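Local coordinates for protein DR2417 (Deinococcus radiodurans, PDB 4XWW) that is a two-zinc metallo-beta-lactamase-fold ribonuclease with 5'-3' exonuclease activity, and probably takes part in rRNA maturation, at residues V64-Y69 and G451-D456. Residues are numbered along the deposited sequence; the frame is centred on the assembly and turned at random.
Sequences VPRIDY and GAVYVD. With MN (manganese (II) ion), chain G.
Peptide groups of V64 and V453 meet through their N-H and C=O edges as an antiparallel hydrogen-bonded pair: V64 N reaches V453 O at 2.9 Å within the carbonyl plane, and V453 N returns to V64 O at 2.8 Å. Both side chains share one face, V64 CG2 lying 3.9 Å from V453 CB; beta-branched valines suit extended strands. Y95 of helix 93-97 packs on V64. P65, lacking an N-H, suits the non-hydrogen-bonded place opposite A452; their side chains diverge, and P65 packs on I34 of strand 34-39. Next along, R66 N binds G451 O at 2.9 Å, rising 46° out of that carbonyl's plane. R66 CG, anti to its own carbonyl carbon, lies 3.6 Å from V453 CG2, the two side chains crossing at about a right angle. Bends at chi2 and chi3 then carry NH2 to a salt bridge with D68 OD2. G451 takes backbone angles (phi 151°, psi -159°) at which a CB would press on the preceding carbonyl O, so glycine suits the place. A water bridges G451 N and R66 O. At the far end, D456 OD1 binds manganese at 2.2 Å together with G59 O, while OD2 pairs with R471. Main-chain bonds, with apolar packing by the valines, thus tie edge strand 62-65 of the metallo-beta-lactamase region to distant 452-456, the middle strand of an antiparallel sheet completed by 459-460.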
ATOM      1  N   VAL A  64     -13.335  15.201   6.352  1.00 22.64           N
ATOM      2  CA  VAL A  64     -14.766  15.460   6.291  1.00 23.53           C
ATOM      3  C   VAL A  64     -15.032  16.389   5.120  1.00 26.70           C
ATOM      4  O   VAL A  64     -14.111  17.034   4.630  1.00 23.97           O
ATOM      5  CB  VAL A  64     -15.283  16.053   7.613  1.00 24.70           C
ATOM      6  CG1 VAL A  64     -15.107  15.045   8.727  1.00 24.99           C
ATOM      7  CG2 VAL A  64     -14.587  17.356   7.936  1.00 26.95           C
ATOM      8  N   PRO A  65     -16.291  16.452   4.648  1.00 26.19           N
ATOM      9  CA  PRO A  65     -16.545  17.231   3.433  1.00 26.64           C
ATOM     10  C   PRO A  65     -16.576  18.724   3.674  1.00 27.32           C
ATOM     11  O   PRO A  65     -16.972  19.172   4.754  1.00 29.21           O
ATOM     12  CB  PRO A  65     -17.935  16.744   2.970  1.00 27.40           C
ATOM     13  CG  PRO A  65     -18.272  15.562   3.809  1.00 31.28           C
ATOM     14  CD  PRO A  65     -17.475  15.695   5.082  1.00 28.10           C
ATOM     15  N   ARG A  66     -16.148  19.486   2.674  1.00 28.53           N
ATOM     16  CA  ARG A  66     -16.407  20.921   2.638  1.00 27.08           C
ATOM     17  C   ARG A  66     -17.903  21.138   2.500  1.00 27.31           C
ATOM     18  O   ARG A  66     -18.528  20.548   1.631  1.00 28.80           O
ATOM     19  CB  ARG A  66     -15.664  21.584   1.475  1.00 35.82           C
ATOM     20  CG  ARG A  66     -14.201  21.938   1.776  1.00 43.37           C
ATOM     21  CD  ARG A  66     -13.949  23.432   1.531  1.00 51.78           C
ATOM     22  NE  ARG A  66     -13.596  23.678   0.137  1.00 60.61           N
ATOM     23  CZ  ARG A  66     -13.801  24.819  -0.510  1.00 58.72           C
ATOM     24  NH1 ARG A  66     -13.438  24.926  -1.781  1.00 59.87           N
ATOM     25  NH2 ARG A  66     -14.368  25.849   0.099  1.00 53.51           N
ATOM     26  N   ILE A  67     -18.478  21.988   3.343  1.00 28.07           N
ATOM     27  CA  ILE A  67     -19.923  22.199   3.293  1.00 28.46           C
ATOM     28  C   ILE A  67     -20.273  23.643   2.979  1.00 29.83           C
ATOM     29  O   ILE A  67     -21.373  24.104   3.320  1.00 29.74           O
ATOM     30  CB  ILE A  67     -20.619  21.779   4.610  1.00 34.64           C
ATOM     31  CG1 ILE A  67     -20.041  22.534   5.807  1.00 40.56           C
ATOM     32  CG2 ILE A  67     -20.552  20.257   4.792  1.00 29.66           C
ATOM     33  CD1 ILE A  67     -20.916  22.446   7.057  1.00 40.78           C
ATOM     34  N   ASP A  68     -19.352  24.346   2.315  1.00 29.26           N
ATOM     35  CA  ASP A  68     -19.601  25.717   1.855  1.00 34.78           C
ATOM     36  C   ASP A  68     -20.989  25.863   1.245  1.00 30.58           C
ATOM     37  O   ASP A  68     -21.703  26.831   1.525  1.00 32.92           O
ATOM     38  CB  ASP A  68     -18.570  26.153   0.812  1.00 38.74           C
ATOM     39  CG  ASP A  68     -17.145  26.028   1.300  1.00 44.95           C
ATOM     40  OD1 ASP A  68     -16.816  24.998   1.924  1.00 40.37           O
ATOM     41  OD2 ASP A  68     -16.347  26.957   1.049  1.00 46.78           O
ATOM     42  N   TYR A  69     -21.366  24.903   0.404  1.00 29.32           N
ATOM     43  CA  TYR A  69     -22.658  24.980  -0.276  1.00 33.26           C
ATOM     44  C   TYR A  69     -23.822  24.981   0.713  1.00 31.23           C
ATOM     45  O   TYR A  69     -24.747  25.784   0.583  1.00 34.16           O
ATOM     46  CB  TYR A  69     -22.823  23.827  -1.268  1.00 36.07           C
ATOM     47  CG  TYR A  69     -24.129  23.894  -2.037  1.00 35.40           C
ATOM     48  CD1 TYR A  69     -24.243  24.647  -3.197  1.00 40.24           C
ATOM     49  CD2 TYR A  69     -25.250  23.211  -1.589  1.00 31.16           C
ATOM     50  CE1 TYR A  69     -25.445  24.714  -3.891  1.00 33.22           C
ATOM     51  CE2 TYR A  69     -26.431  23.257  -2.271  1.00 30.19           C
ATOM     52  CZ  TYR A  69     -26.532  24.005  -3.421  1.00 33.64           C
ATOM     53  OH  TYR A  69     -27.742  24.056  -4.086  1.00 36.29           O
ATOM     54  N   GLY A 451     -14.925  19.664  -1.628  1.00 33.78           N
ATOM     55  CA  GLY A 451     -13.583  19.204  -1.334  1.00 39.36           C
ATOM     56  C   GLY A 451     -13.388  18.646   0.054  1.00 33.78           C
ATOM     57  O   GLY A 451     -14.349  18.248   0.713  1.00 30.26           O
ATOM     58  N   ALA A 452     -12.129  18.617   0.496  1.00 30.80           N
ATOM     59  CA  ALA A 452     -11.780  17.944   1.734  1.00 23.74           C
ATOM     60  C   ALA A 452     -11.418  18.929   2.843  1.00 26.51           C
ATOM     61  O   ALA A 452     -10.822  19.975   2.594  1.00 31.32           O
ATOM     62  CB  ALA A 452     -10.635  16.964   1.487  1.00 28.24           C
ATOM     63  N   VAL A 453     -11.805  18.592   4.068  1.00 25.33           N
ATOM     64  CA  VAL A 453     -11.357  19.316   5.251  1.00 26.27           C
ATOM     65  C   VAL A 453     -10.670  18.308   6.170  1.00 27.56           C
ATOM     66  O   VAL A 453     -11.269  17.292   6.522  1.00 24.98           O
ATOM     67  CB  VAL A 453     -12.510  19.991   6.003  1.00 26.97           C
ATOM     68  CG1 VAL A 453     -11.980  20.724   7.240  1.00 28.38           C
ATOM     69  CG2 VAL A 453     -13.266  20.968   5.096  1.00 29.34           C
ATOM     70  N   TYR A 454      -9.409  18.559   6.523  1.00 29.02           N
ATOM     71  CA  TYR A 454      -8.676  17.606   7.351  1.00 34.55           C
ATOM     72  C   TYR A 454      -8.924  17.802   8.838  1.00 27.04           C
ATOM     73  O   TYR A 454      -9.005  18.923   9.328  1.00 28.61           O
ATOM     74  CB  TYR A 454      -7.171  17.696   7.080  1.00 26.64           C
ATOM     75  CG  TYR A 454      -6.808  17.510   5.626  1.00 30.93           C
ATOM     76  CD1 TYR A 454      -7.483  16.592   4.834  1.00 36.86           C
ATOM     77  CD2 TYR A 454      -5.804  18.265   5.040  1.00 37.24           C
ATOM     78  CE1 TYR A 454      -7.161  16.419   3.501  1.00 34.22           C
ATOM     79  CE2 TYR A 454      -5.472  18.099   3.713  1.00 45.20           C
ATOM     80  CZ  TYR A 454      -6.155  17.177   2.947  1.00 46.71           C
ATOM     81  OH  TYR A 454      -5.820  17.018   1.622  1.00 45.24           O
ATOM     82  N   VAL A 455      -9.041  16.686   9.545  1.00 26.32           N
ATOM     83  CA  VAL A 455      -9.098  16.684  11.001  1.00 31.05           C
ATOM     84  C   VAL A 455      -7.815  16.056  11.545  1.00 35.59           C
ATOM     85  O   VAL A 455      -7.450  14.946  11.170  1.00 29.33           O
ATOM     86  CB  VAL A 455     -10.319  15.912  11.519  1.00 34.48           C
ATOM     87  CG1 VAL A 455     -10.341  15.900  13.040  1.00 37.26           C
ATOM     88  CG2 VAL A 455     -11.602  16.532  10.976  1.00 37.11           C
ATOM     89  N   ASP A 456      -7.136  16.785  12.419  1.00 33.38           N
ATOM     90  CA  ASP A 456      -5.871  16.340  12.991  1.00 35.60           C
ATOM     91  C   ASP A 456      -5.871  16.715  14.461  1.00 34.16           C
ATOM     92  O   ASP A 456      -5.694  17.875  14.801  1.00 35.46           O
ATOM     93  CB  ASP A 456      -4.699  16.991  12.268  1.00 36.62           C
ATOM     94  CG  ASP A 456      -3.383  16.264  12.497  1.00 38.57           C
ATOM     95  OD1 ASP A 456      -3.324  15.361  13.356  1.00 33.29           O
ATOM     96  OD2 ASP A 456      -2.405  16.627  11.825  1.00 33.93           O
TER
HETATM   97 MN    MN G 603      -2.156  13.652  14.069  1.00 78.86          MN
HETATM   98  O   HOH W   1     -17.502  19.004  -0.438  1.00 27.55           O